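Local coordinates for protein synaptotagmin IV (Rattus norvegicus, PDB 1W15) that takes part in the mobility of neuronal dense core vesicles by interacting with the kinesin KIF1A, and in dendrite formation by melanocytes, at residues A[29-34]-A[87-92]; A[36-41]-A[79-84]; A[117-122]-A[146-151]. All coordinates share one frame; numbering follows the deposited sequence. Where two conformers were deposited one is given.

Contact 1. Residues A[29-34]-A[87-92]; sequences TNTLTV and VFDIPC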
ATOM      1  N   THR A  29      14.344   6.394  13.364  1.00 45.55           N
ATOM      2  CA  THR A  29      14.565   4.951  13.692  1.00 47.66           C
ATOM      3  C   THR A  29      15.498   4.181  12.741  1.00 46.42           C
ATOM      4  O   THR A  29      15.642   2.977  12.864  1.00 46.29           O
ATOM      5  CB  THR A  29      13.304   4.184  13.794  1.00 46.38           C
ATOM      6  OG1 THR A  29      12.587   4.290  12.540  1.00 50.73           O
ATOM      7  CG2 THR A  29      12.416   4.779  14.883  1.00 50.95           C
ATOM      8  N   ASN A  30      16.141   4.887  11.831  1.00 47.73           N
ATOM      9  CA  ASN A  30      17.083   4.244  10.915  1.00 49.00           C
ATOM     10  C   ASN A  30      16.481   3.024  10.221  1.00 46.99           C
ATOM     11  O   ASN A  30      17.073   1.942  10.248  1.00 46.89           O
ATOM     12  CB  ASN A  30      18.315   3.818  11.710  1.00 49.72           C
ATOM     13  CG  ASN A  30      18.761   4.892  12.653  1.00 53.01           C
ATOM     14  OD1 ASN A  30      19.050   6.048  12.236  1.00 55.32           O
ATOM     15  ND2 ASN A  30      18.798   4.547  13.940  1.00 55.18           N
ATOM     16  N   THR A  31      15.285   3.169   9.664  1.00 46.29           N
ATOM     17  CA  THR A  31      14.757   2.116   8.769  1.00 46.07           C
ATOM     18  C   THR A  31      14.350   2.803   7.504  1.00 43.26           C
ATOM     19  O   THR A  31      14.099   4.018   7.491  1.00 43.37           O
ATOM     20  CB  THR A  31      13.545   1.302   9.307  1.00 47.05           C
ATOM     21  OG1 THR A  31      12.603   2.189   9.868  1.00 52.13           O
ATOM     22  CG2 THR A  31      13.917   0.291  10.447  1.00 51.54           C
ATOM     23  N   LEU A  32      14.308   2.038   6.414  1.00 40.06           N
ATOM     24  CA  LEU A  32      13.902   2.600   5.143  1.00 36.75           C
ATOM     25  C   LEU A  32      12.901   1.595   4.634  1.00 35.50           C
ATOM     26  O   LEU A  32      13.211   0.390   4.558  1.00 34.88           O
ATOM     27  CB  LEU A  32      15.101   2.635   4.188  1.00 36.81           C
ATOM     28  CG  LEU A  32      14.855   3.061   2.739  1.00 35.06           C
ATOM     29  CD1 LEU A  32      14.481   4.587   2.583  1.00 35.59           C
ATOM     30  CD2 LEU A  32      16.129   2.709   1.923  1.00 33.58           C
ATOM     31  N   THR A  33      11.713   2.055   4.273  0.50 34.18           N
ATOM     32  CA  THR A  33      10.741   1.114   3.731  0.50 33.27           C
ATOM     33  C   THR A  33      10.685   1.303   2.229  0.50 32.75           C
ATOM     34  O   THR A  33      10.691   2.433   1.725  0.50 32.74           O
ATOM     35  CB  THR A  33       9.373   1.266   4.426  0.50 34.15           C
ATOM     36  OG1 THR A  33       8.681   2.395   3.901  0.50 32.43           O
ATOM     37  CG2 THR A  33       9.613   1.634   5.911  0.50 32.76           C
ATOM     38  N   VAL A  34      10.673   0.191   1.504  1.00 32.65           N
ATOM     39  CA  VAL A  34      10.742   0.241   0.050  1.00 31.11           C
ATOM     40  C   VAL A  34       9.582  -0.622  -0.453  1.00 32.17           C
ATOM     41  O   VAL A  34       9.474  -1.805  -0.070  1.00 32.61           O
ATOM     42  CB  VAL A  34      12.095  -0.363  -0.463  1.00 32.23           C
ATOM     43  CG1 VAL A  34      12.111  -0.458  -1.987  1.00 29.54           C
ATOM     44  CG2 VAL A  34      13.370   0.451   0.047  1.00 30.42           C
ATOM     45  N   VAL A  87      11.157  -3.813   4.542  1.00 33.96           N
ATOM     46  CA  VAL A  87      11.720  -2.914   5.560  1.00 34.96           C
ATOM     47  C   VAL A  87      13.230  -3.176   5.644  1.00 36.30           C
ATOM     48  O   VAL A  87      13.649  -4.321   5.912  1.00 34.94           O
ATOM     49  CB  VAL A  87      11.029  -3.149   6.954  1.00 35.06           C
ATOM     50  CG1 VAL A  87      11.656  -2.288   8.085  1.00 33.41           C
ATOM     51  CG2 VAL A  87       9.585  -2.844   6.841  1.00 35.60           C
ATOM     52  N   PHE A  88      14.040  -2.114   5.463  1.00 36.59           N
ATOM     53  CA  PHE A  88      15.512  -2.229   5.609  1.00 37.51           C
ATOM     54  C   PHE A  88      15.978  -1.524   6.849  1.00 37.11           C
ATOM     55  O   PHE A  88      15.556  -0.418   7.115  1.00 36.31           O
ATOM     56  CB  PHE A  88      16.232  -1.595   4.436  1.00 36.37           C
ATOM     57  CG  PHE A  88      16.127  -2.372   3.176  1.00 37.68           C
ATOM     58  CD1 PHE A  88      16.854  -3.558   3.005  1.00 40.05           C
ATOM     59  CD2 PHE A  88      15.340  -1.904   2.125  1.00 39.29           C
ATOM     60  CE1 PHE A  88      16.802  -4.278   1.802  1.00 39.20           C
ATOM     61  CE2 PHE A  88      15.255  -2.630   0.917  1.00 43.55           C
ATOM     62  CZ  PHE A  88      16.002  -3.831   0.761  1.00 41.72           C
ATOM     63  N   ASP A  89      16.844  -2.172   7.605  1.00 37.63           N
ATOM     64  CA  ASP A  89      17.627  -1.493   8.678  1.00 39.15           C
ATOM     65  C   ASP A  89      18.769  -0.656   8.092  1.00 38.84           C
ATOM     66  O   ASP A  89      19.478  -1.113   7.198  1.00 40.59           O
ATOM     67  CB  ASP A  89      18.239  -2.557   9.593  1.00 40.05           C
ATOM     68  CG  ASP A  89      17.193  -3.291  10.413  1.00 44.07           C
ATOM     69  OD1 ASP A  89      16.219  -2.658  10.871  1.00 46.95           O
ATOM     70  OD2 ASP A  89      17.263  -4.512  10.661  1.00 51.11           O
ATOM     71  N   ILE A  90      18.948   0.568   8.560  1.00 37.00           N
ATOM     72  CA  ILE A  90      19.994   1.428   8.057  1.00 36.56           C
ATOM     73  C   ILE A  90      20.990   1.490   9.204  1.00 36.89           C
ATOM     74  O   ILE A  90      20.637   1.906  10.306  1.00 35.31           O
ATOM     75  CB  ILE A  90      19.439   2.858   7.683  1.00 37.13           C
ATOM     76  CG1 ILE A  90      18.351   2.764   6.609  1.00 36.70           C
ATOM     77  CG2 ILE A  90      20.571   3.815   7.274  1.00 35.97           C
ATOM     78  CD1 ILE A  90      18.804   2.116   5.253  1.00 38.09           C
ATOM     79  N   PRO A  91      22.211   1.007   8.976  1.00 38.33           N
ATOM     80  CA  PRO A  91      23.196   0.902  10.068  1.00 39.68           C
ATOM     81  C   PRO A  91      23.944   2.194  10.343  1.00 40.80           C
ATOM     82  O   PRO A  91      24.948   2.164  11.028  1.00 43.17           O
ATOM     83  CB  PRO A  91      24.168  -0.166   9.552  1.00 38.88           C
ATOM     84  CG  PRO A  91      24.165   0.030   8.046  1.00 39.56           C
ATOM     85  CD  PRO A  91      22.742   0.495   7.694  1.00 38.38           C
ATOM     86  N   CYS A  92      23.513   3.309   9.787  1.00 41.46           N
ATOM     87  CA  CYS A  92      24.204   4.578  10.010  1.00 42.33           C
ATOM     88  C   CYS A  92      23.145   5.637  10.242  1.00 42.27           C
ATOM     89  O   CYS A  92      21.947   5.359  10.132  1.00 40.89           O
ATOM     90  CB  CYS A  92      25.084   4.937   8.803  1.00 42.24           C
ATOM     91  SG  CYS A  92      24.345   4.556   7.182  1.00 48.59           S
TER
HETATM   92  O   HOH W   1      19.386   6.202   9.413  1.00 51.25           O
HETATM   93  O   HOH W   2      17.215   0.011  11.996  1.00 64.40           O
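Leu32 and Phe88 grip each other through two backbone hydrogen bonds, Leu32 N to Phe88 O and Phe88 N to Leu32 O, each 2.8 Å long, as befits a hydrogen-bonded antiparallel pair. Between the strands Thr31 CA adds a CA-H...O contact to Phe88 O. A third bond, Ile90 N to Asn30 O at 2.9 Å, carries the pairing beyond the ends of both strands; it is made outside the regular strands, its donor standing above the plane of the Asn30 carbonyl. Further out, Asn30 OD1 and Cys92 O are both acceptors and cannot bond directly. A water donates to both, 2.8 Å to Asn30 OD1 and 2.8 Å to Cys92 O, and so bridges the two segments.

These bonds join strands 31-40 and 80-89, neighbours in one sheet of the beta-sandwich of the C2B domain. Asn30, with left-handed backbone angles, and Thr31 share Gln26 as their opposite number, a G1 beta bulge that starts the strand.

Around this frame the side chains sort by face. Leu32 and Phe88 point into the sandwich, where Val100 backs Leu32, and Val57 and Leu59 back Phe88. Val34 CG2 comes in plane at the edge of the Phe88 ring, 3.7 Å from Phe88 CD2. With both side-chain torsions near -60°, Ile90 brings its CD1 to 3.9 Å from Leu32 CB. On the other face Thr31 and Asp89 run side by side, Thr31 CG2 passing 3.8 Å from Asp89 OD1. Next along that face Val87 CG1 meets the same methyl of Thr31, and Val87 also packs on Leu20 of a neighbouring subunit.

Contact 2. Residues A[36-41]-A[79-84]; sequences VLKARH and NAVFNE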
ATOM      1  N   VAL A  36       7.969  -2.193  -3.840  1.00 32.29           N
ATOM      2  CA  VAL A  36       8.022  -2.442  -5.294  1.00 32.50           C
ATOM      3  C   VAL A  36       6.551  -2.592  -5.734  1.00 34.17           C
ATOM      4  O   VAL A  36       5.843  -3.553  -5.309  1.00 33.32           O
ATOM      5  CB  VAL A  36       8.807  -3.750  -5.641  1.00 33.69           C
ATOM      6  CG1 VAL A  36       8.809  -3.955  -7.165  1.00 32.70           C
ATOM      7  CG2 VAL A  36      10.296  -3.641  -5.132  1.00 35.04           C
ATOM      8  N   LEU A  37       6.083  -1.644  -6.550  1.00 32.95           N
ATOM      9  CA  LEU A  37       4.659  -1.552  -6.806  1.00 34.02           C
ATOM     10  C   LEU A  37       4.333  -2.313  -8.095  1.00 34.74           C
ATOM     11  O   LEU A  37       3.617  -3.322  -8.037  1.00 35.18           O
ATOM     12  CB  LEU A  37       4.205  -0.092  -6.868  1.00 33.60           C
ATOM     13  CG  LEU A  37       4.226   0.500  -5.443  1.00 35.23           C
ATOM     14  CD1 LEU A  37       4.487   2.016  -5.383  1.00 40.08           C
ATOM     15  CD2 LEU A  37       2.840   0.189  -4.827  1.00 36.00           C
ATOM     16  N   LYS A  38       4.853  -1.845  -9.233  1.00 35.54           N
ATOM     17  CA  LYS A  38       4.455  -2.403 -10.558  1.00 35.65           C
ATOM     18  C   LYS A  38       5.566  -2.159 -11.551  1.00 34.87           C
ATOM     19  O   LYS A  38       6.361  -1.249 -11.393  1.00 34.07           O
ATOM     20  CB  LYS A  38       3.248  -1.658 -11.173  1.00 36.50           C
ATOM     21  CG  LYS A  38       2.209  -1.171 -10.306  1.00 42.22           C
ATOM     22  CD  LYS A  38       1.085  -0.504 -11.146  1.00 45.30           C
ATOM     23  CE  LYS A  38      -0.068  -0.126 -10.198  1.00 50.00           C
ATOM     24  NZ  LYS A  38      -1.312   0.401 -10.903  1.00 49.07           N
ATOM     25  N   ALA A  39       5.626  -2.975 -12.588  1.00 34.31           N
ATOM     26  CA  ALA A  39       6.457  -2.654 -13.753  1.00 34.95           C
ATOM     27  C   ALA A  39       5.518  -2.599 -14.964  1.00 35.49           C
ATOM     28  O   ALA A  39       4.460  -3.251 -14.975  1.00 35.71           O
ATOM     29  CB  ALA A  39       7.515  -3.758 -13.956  1.00 34.95           C
ATOM     30  N   ARG A  40       5.916  -1.879 -16.010  1.00 35.18           N
ATOM     31  CA  ARG A  40       5.163  -1.860 -17.250  1.00 35.03           C
ATOM     32  C   ARG A  40       6.092  -1.667 -18.444  1.00 35.08           C
ATOM     33  O   ARG A  40       7.254  -1.221 -18.284  1.00 33.65           O
ATOM     34  CB  ARG A  40       4.093  -0.751 -17.227  1.00 35.02           C
ATOM     35  CG  ARG A  40       4.656   0.650 -17.335  1.00 36.51           C
ATOM     36  CD  ARG A  40       3.640   1.775 -17.095  1.00 39.01           C
ATOM     37  NE  ARG A  40       4.274   3.096 -16.973  1.00 34.82           N
ATOM     38  CZ  ARG A  40       3.638   4.200 -16.557  1.00 36.58           C
ATOM     39  NH1 ARG A  40       2.342   4.155 -16.233  1.00 38.38           N
ATOM     40  NH2 ARG A  40       4.286   5.357 -16.490  1.00 33.39           N
ATOM     41  N   HIS A  41       5.561  -2.003 -19.629  1.00 34.73           N
ATOM     42  CA  HIS A  41       6.255  -1.915 -20.909  1.00 36.18           C
ATOM     43  C   HIS A  41       7.547  -2.706 -20.903  1.00 36.88           C
ATOM     44  O   HIS A  41       8.526  -2.277 -21.499  1.00 36.19           O
ATOM     45  CB  HIS A  41       6.552  -0.454 -21.299  1.00 36.78           C
ATOM     46  CG  HIS A  41       5.360   0.456 -21.245  1.00 38.92           C
ATOM     47  ND1 HIS A  41       4.172   0.176 -21.893  1.00 43.51           N
ATOM     48  CD2 HIS A  41       5.195   1.668 -20.666  1.00 41.15           C
ATOM     49  CE1 HIS A  41       3.310   1.153 -21.669  1.00 43.88           C
ATOM     50  NE2 HIS A  41       3.903   2.066 -20.919  1.00 43.21           N
ATOM     51  N   ASN A  79       3.620  -6.371 -18.060  1.00 55.96           N
ATOM     52  CA  ASN A  79       3.118  -5.505 -16.950  1.00 55.18           C
ATOM     53  C   ASN A  79       2.601  -6.338 -15.739  1.00 53.73           C
ATOM     54  O   ASN A  79       1.742  -7.235 -15.873  1.00 54.31           O
ATOM     55  CB  ASN A  79       2.055  -4.469 -17.418  1.00 55.35           C
ATOM     56  CG  ASN A  79       2.098  -4.207 -18.938  1.00 57.40           C
ATOM     57  OD1 ASN A  79       2.559  -3.136 -19.434  1.00 54.13           O
ATOM     58  ND2 ASN A  79       1.632  -5.216 -19.698  1.00 60.46           N
ATOM     59  N   ALA A  80       3.081  -5.984 -14.558  1.00 50.68           N
ATOM     60  CA  ALA A  80       3.028  -6.859 -13.399  1.00 48.10           C
ATOM     61  C   ALA A  80       2.814  -5.984 -12.191  1.00 46.75           C
ATOM     62  O   ALA A  80       3.542  -5.001 -12.042  1.00 45.92           O
ATOM     63  CB  ALA A  80       4.378  -7.592 -13.270  1.00 48.50           C
ATOM     64  N   VAL A  81       1.810  -6.296 -11.367  1.00 44.09           N
ATOM     65  CA  VAL A  81       1.598  -5.625 -10.095  1.00 43.18           C
ATOM     66  C   VAL A  81       2.277  -6.493  -9.027  1.00 42.81           C
ATOM     67  O   VAL A  81       1.954  -7.691  -8.890  1.00 42.54           O
ATOM     68  CB  VAL A  81       0.101  -5.453  -9.812  1.00 43.04           C
ATOM     69  CG1 VAL A  81      -0.129  -4.715  -8.504  1.00 41.71           C
ATOM     70  CG2 VAL A  81      -0.571  -4.679 -10.960  1.00 43.10           C
ATOM     71  N   PHE A  82       3.271  -5.939  -8.330  1.00 40.05           N
ATOM     72  CA  PHE A  82       3.979  -6.703  -7.293  1.00 39.10           C
ATOM     73  C   PHE A  82       3.433  -6.354  -5.909  1.00 39.32           C
ATOM     74  O   PHE A  82       3.187  -7.256  -5.124  1.00 39.87           O
ATOM     75  CB  PHE A  82       5.481  -6.429  -7.325  1.00 38.36           C
ATOM     76  CG  PHE A  82       6.123  -6.865  -8.595  1.00 40.39           C
ATOM     77  CD1 PHE A  82       6.362  -8.216  -8.841  1.00 40.04           C
ATOM     78  CD2 PHE A  82       6.468  -5.922  -9.567  1.00 40.12           C
ATOM     79  CE1 PHE A  82       6.955  -8.625 -10.047  1.00 39.44           C
ATOM     80  CE2 PHE A  82       7.055  -6.339 -10.799  1.00 41.57           C
ATOM     81  CZ  PHE A  82       7.280  -7.679 -11.033  1.00 38.41           C
ATOM     82  N   ASN A  83       3.289  -5.059  -5.621  1.00 37.14           N
ATOM     83  CA  ASN A  83       2.838  -4.550  -4.310  1.00 38.17           C
ATOM     84  C   ASN A  83       3.562  -5.209  -3.138  1.00 38.50           C
ATOM     85  O   ASN A  83       2.912  -5.867  -2.281  1.00 40.57           O
ATOM     86  CB  ASN A  83       1.325  -4.734  -4.133  1.00 38.47           C
ATOM     87  CG  ASN A  83       0.510  -3.830  -5.045  1.00 41.13           C
ATOM     88  OD1 ASN A  83       1.036  -2.842  -5.559  1.00 41.18           O
ATOM     89  ND2 ASN A  83      -0.781  -4.175  -5.259  1.00 40.23           N
ATOM     90  N   GLU A  84       4.886  -5.130  -3.121  1.00 36.84           N
ATOM     91  CA  GLU A  84       5.617  -5.840  -2.059  1.00 36.56           C
ATOM     92  C   GLU A  84       6.342  -4.789  -1.260  1.00 34.77           C
ATOM     93  O   GLU A  84       7.202  -4.124  -1.825  1.00 35.00           O
ATOM     94  CB  GLU A  84       6.621  -6.884  -2.647  1.00 36.40           C
ATOM     95  CG  GLU A  84       5.816  -8.079  -3.134  1.00 41.03           C
ATOM     96  CD  GLU A  84       6.486  -9.405  -2.895  1.00 45.60           C
ATOM     97  OE1 GLU A  84       7.198  -9.530  -1.867  1.00 50.26           O
ATOM     98  OE2 GLU A  84       6.235 -10.310  -3.714  1.00 45.40           O
TER
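Phe82 lies obliquely across the backbone of 36-41, its ring reaching from Val36 at one end to Ala39 at the other. Its CG, anti to the carbonyl carbon (chi1 -63°), leans the ring over 36-41, which it meets through CD2 and CE2: Phe82 CD2 comes 3.9 Å from Val36 CG1, and Phe82 CE2 stands 4.1 Å from Ala39 CB. Val55, on the facing sheet of the C2 sandwich, also packs on this ring. Were Phe82 replaced by an alanine, Val36 CG1 and Ala39 CB would probably lose their shared partner, and a gap would be likely to open beside Val55.

Leu37 and Asn83 meet differently, their side chains crossing at about a right angle with Leu37 CD2 3.6 Å from Asn83 OD1. Asn83 ND2 is hydrogen-bonded to Asn83 O of a neighbouring subunit, so this side chain also takes part in the assembly. At the far end Asn79 OD1 touches Arg40 CB and accepts a nearly straight bond from His41 N (3.2 Å, 174°), although the donor stands well above the amide plane. The Arg40 chain runs out extended, away from Asn79, to a salt bridge with Glu18.

Against strand 18-26, on the other side of 36-41, Leu37 and Lys38 form a classic beta bulge opposite Leu20; within this antiparallel pair Asn83 and Glu84 both face Val36, a G1 beta bulge. Leu37 O has two donors on the same face of its plane, Phe82 N at 2.7 Å and Asn83 N at 3.0 Å. Val36 and Glu84 exchange a pair of bonds beside it, and Ala39 and Ala80 another. With Val36 O taking Glu84 N, three successive amides, of Phe82, Asn83 and Glu84, are all bonded across the bulge, while the apolar ring packs on the inner face.

Contact 3. Residues A[117-122]-A[146-151]; sequences GRLVLG and KWHMLC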
ATOM      1  N   GLY A 117      15.980  -5.267 -16.619  1.00 35.28           N
ATOM      2  CA  GLY A 117      16.334  -3.857 -16.445  1.00 35.60           C
ATOM      3  C   GLY A 117      16.797  -3.573 -15.055  1.00 35.54           C
ATOM      4  O   GLY A 117      16.570  -4.366 -14.132  1.00 36.32           O
ATOM      5  N   ARG A 118      17.434  -2.425 -14.894  1.00 35.07           N
ATOM      6  CA  ARG A 118      17.972  -2.074 -13.592  1.00 35.89           C
ATOM      7  C   ARG A 118      17.675  -0.615 -13.271  1.00 35.68           C
ATOM      8  O   ARG A 118      17.660   0.229 -14.159  1.00 35.85           O
ATOM      9  CB  ARG A 118      19.503  -2.273 -13.669  1.00 37.13           C
ATOM     10  CG  ARG A 118      20.312  -1.877 -12.446  1.00 39.92           C
ATOM     11  CD  ARG A 118      21.795  -2.498 -12.563  1.00 42.18           C
ATOM     12  NE  ARG A 118      22.645  -2.097 -11.448  1.00 43.21           N
ATOM     13  CZ  ARG A 118      23.318  -0.954 -11.392  1.00 48.92           C
ATOM     14  NH1 ARG A 118      23.272  -0.066 -12.400  1.00 48.59           N
ATOM     15  NH2 ARG A 118      24.053  -0.692 -10.317  1.00 51.29           N
ATOM     16  N   LEU A 119      17.575  -0.326 -11.983  1.00 35.57           N
ATOM     17  CA  LEU A 119      17.313   1.027 -11.492  1.00 36.37           C
ATOM     18  C   LEU A 119      18.109   1.224 -10.215  1.00 36.25           C
ATOM     19  O   LEU A 119      18.060   0.362  -9.311  1.00 36.76           O
ATOM     20  CB  LEU A 119      15.804   1.190 -11.207  1.00 35.55           C
ATOM     21  CG  LEU A 119      15.440   2.467 -10.408  1.00 36.80           C
ATOM     22  CD1 LEU A 119      15.778   3.761 -11.256  1.00 33.67           C
ATOM     23  CD2 LEU A 119      14.024   2.420  -9.877  1.00 35.34           C
ATOM     24  N   VAL A 120      18.852   2.320 -10.136  1.00 36.01           N
ATOM     25  CA  VAL A 120      19.585   2.625  -8.915  1.00 37.58           C
ATOM     26  C   VAL A 120      19.129   3.966  -8.304  1.00 37.41           C
ATOM     27  O   VAL A 120      19.033   4.954  -9.017  1.00 38.31           O
ATOM     28  CB  VAL A 120      21.104   2.645  -9.150  1.00 37.89           C
ATOM     29  CG1 VAL A 120      21.870   3.123  -7.916  1.00 40.73           C
ATOM     30  CG2 VAL A 120      21.589   1.246  -9.549  1.00 39.23           C
ATOM     31  N   LEU A 121      18.903   3.990  -6.985  1.00 37.07           N
ATOM     32  CA  LEU A 121      18.621   5.251  -6.305  1.00 38.48           C
ATOM     33  C   LEU A 121      19.698   5.476  -5.277  1.00 39.30           C
ATOM     34  O   LEU A 121      20.018   4.565  -4.524  1.00 38.33           O
ATOM     35  CB  LEU A 121      17.279   5.216  -5.592  1.00 37.78           C
ATOM     36  CG  LEU A 121      15.943   4.802  -6.247  1.00 43.47           C
ATOM     37  CD1 LEU A 121      14.762   5.233  -5.372  1.00 42.62           C
ATOM     38  CD2 LEU A 121      15.720   5.198  -7.692  1.00 43.87           C
ATOM     39  N   GLY A 122      20.260   6.687  -5.234  1.00 38.59           N
ATOM     40  CA  GLY A 122      21.336   6.971  -4.300  1.00 41.16           C
ATOM     41  C   GLY A 122      21.804   8.386  -4.500  1.00 43.18           C
ATOM     42  O   GLY A 122      21.314   9.061  -5.414  1.00 42.65           O
ATOM     43  N   LYS A 146       7.402   7.041  -7.352  1.00 33.84           N
ATOM     44  CA  LYS A 146       7.731   7.595  -8.670  1.00 35.03           C
ATOM     45  C   LYS A 146       7.933   6.441  -9.636  1.00 34.32           C
ATOM     46  O   LYS A 146       8.430   5.380  -9.223  1.00 32.66           O
ATOM     47  CB  LYS A 146       9.047   8.393  -8.704  1.00 35.77           C
ATOM     48  CG  LYS A 146       9.138   9.542  -7.707  1.00 44.90           C
ATOM     49  CD  LYS A 146      10.291  10.548  -8.083  1.00 52.83           C
ATOM     50  CE  LYS A 146      10.318  11.724  -7.071  1.00 56.26           C
ATOM     51  NZ  LYS A 146       8.929  12.313  -6.947  1.00 57.97           N
ATOM     52  N   TRP A 147       7.545   6.693 -10.872  1.00 33.82           N
ATOM     53  CA  TRP A 147       7.909   5.846 -12.032  1.00 33.94           C
ATOM     54  C   TRP A 147       9.320   6.171 -12.493  1.00 34.73           C
ATOM     55  O   TRP A 147       9.714   7.351 -12.530  1.00 34.15           O
ATOM     56  CB  TRP A 147       6.954   6.123 -13.185  1.00 33.49           C
ATOM     57  CG  TRP A 147       5.630   5.416 -13.105  1.00 34.11           C
ATOM     58  CD1 TRP A 147       4.379   5.977 -12.848  1.00 32.28           C
ATOM     59  CD2 TRP A 147       5.406   4.016 -13.326  1.00 33.46           C
ATOM     60  NE1 TRP A 147       3.413   4.991 -12.883  1.00 35.42           N
ATOM     61  CE2 TRP A 147       3.995   3.788 -13.210  1.00 33.42           C
ATOM     62  CE3 TRP A 147       6.264   2.919 -13.631  1.00 34.85           C
ATOM     63  CZ2 TRP A 147       3.403   2.498 -13.367  1.00 35.18           C
ATOM     64  CZ3 TRP A 147       5.691   1.652 -13.816  1.00 33.38           C
ATOM     65  CH2 TRP A 147       4.261   1.449 -13.653  1.00 35.49           C
ATOM     66  N   HIS A 148      10.108   5.144 -12.828  1.00 32.99           N
ATOM     67  CA  HIS A 148      11.450   5.329 -13.345  1.00 34.24           C
ATOM     68  C   HIS A 148      11.625   4.480 -14.581  1.00 35.46           C
ATOM     69  O   HIS A 148      11.155   3.350 -14.586  1.00 34.71           O
ATOM     70  CB  HIS A 148      12.470   4.819 -12.357  1.00 32.61           C
ATOM     71  CG  HIS A 148      12.496   5.603 -11.093  1.00 35.52           C
ATOM     72  ND1 HIS A 148      13.269   6.737 -10.945  1.00 35.06           N
ATOM     73  CD2 HIS A 148      11.842   5.426  -9.921  1.00 30.83           C
ATOM     74  CE1 HIS A 148      13.118   7.215  -9.719  1.00 35.94           C
ATOM     75  NE2 HIS A 148      12.254   6.441  -9.072  1.00 35.27           N
ATOM     76  N   MET A 149      12.327   4.996 -15.586  1.00 36.76           N
ATOM     77  CA  MET A 149      12.780   4.145 -16.731  1.00 39.19           C
ATOM     78  C   MET A 149      13.857   3.183 -16.236  1.00 39.18           C
ATOM     79  O   MET A 149      14.689   3.539 -15.403  1.00 38.66           O
ATOM     80  CB  MET A 149      13.350   4.991 -17.882  1.00 40.86           C
ATOM     81  CG  MET A 149      12.375   6.062 -18.474  1.00 46.61           C
ATOM     82  SD  MET A 149      10.859   5.348 -19.204  1.00 60.21           S
ATOM     83  CE  MET A 149      11.487   4.182 -20.405  1.00 56.07           C
ATOM     84  N   LEU A 150      13.819   1.951 -16.722  1.00 39.09           N
ATOM     85  CA  LEU A 150      14.818   0.961 -16.403  1.00 40.19           C
ATOM     86  C   LEU A 150      16.007   1.089 -17.372  1.00 42.54           C
ATOM     87  O   LEU A 150      15.823   1.461 -18.525  1.00 42.41           O
ATOM     88  CB  LEU A 150      14.196  -0.446 -16.512  1.00 39.10           C
ATOM     89  CG  LEU A 150      13.145  -0.699 -15.408  1.00 37.34           C
ATOM     90  CD1 LEU A 150      12.250  -1.875 -15.735  1.00 38.18           C
ATOM     91  CD2 LEU A 150      13.818  -0.954 -14.063  1.00 34.95           C
ATOM     92  N   CYS A 151      17.203   0.808 -16.878  1.00 45.29           N
ATOM     93  CA  CYS A 151      18.417   0.751 -17.692  1.00 48.91           C
ATOM     94  C   CYS A 151      18.861  -0.675 -17.922  1.00 50.40           C
ATOM     95  O   CYS A 151      18.384  -1.602 -17.284  1.00 48.56           O
ATOM     96  CB  CYS A 151      19.550   1.425 -16.962  1.00 49.13           C
ATOM     97  SG  CYS A 151      19.186   3.159 -16.929  1.00 59.42           S
TER
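Arg118 N donates to Cys151 O over 2.7 Å, and Cys151 N returns a straighter bond to Arg118 O (2.8 Å, 172°). This single antiparallel bridge links the two sheets of the C2 beta-sandwich: Arg118 lies on 114-121, an edge strand of one, whereas Cys151 follows strand 144-149, an edge strand of the other. The chain leaving that strand has to step across to its counterpart, since the short strand segments themselves stay 8.0 Å apart at an angle of 125°.

Beside the bridge Gly117, having no side chain, lets Leu150 come close, with Gly117 CA 4.0 Å from Leu150 CB. The Leu150 side chain continues inward until Leu150 CD2 reaches Leu119 CB, and Val104 backs it. Arg118 takes its charged end away from the bridge to a salt bridge with Glu101.

Between the sheets His148 points toward 117-122 and packs against Leu119 and Leu121. Leu119 crosses it at about a right angle, its CG anti to the backbone N (chi1 168°), which brings both methyls to the base of the imidazole; Leu119 CD1 is 3.6 Å from His148 CB. Both ring nitrogens are bonded to residues of helix 128-138, ND1 to Ser128 OG and NE2 to His132 ND1, which fixes the ring's rotation. Over one face of the imidazole sits Leu121 CD2, 4.1 Å from the His148 ring centroid in a CH-pi contact.

Overall arrangement
Taken together, the three contacts illustrate pairing within one sheet of the C2B domain and a join between its two sheets. Contacts 1 and 2 join the same two strands, 31-40 and 80-89, at opposite ends, their centres about 22 Å apart; along the chain contact 2 falls within the span between the segments of contact 1. Contact 3 comes later in sequence and ties the end of that sheet's last strand to strand 114-121 of the other. Its centre lies about 13 Å from contact 2, which it touches where Trp147 packs on Arg40 in a cation-pi pair, and about 20 Å from contact 1. Two neighbouring strands are thus held near both ends, and the chain after the last strand is bonded to the opposite sheet.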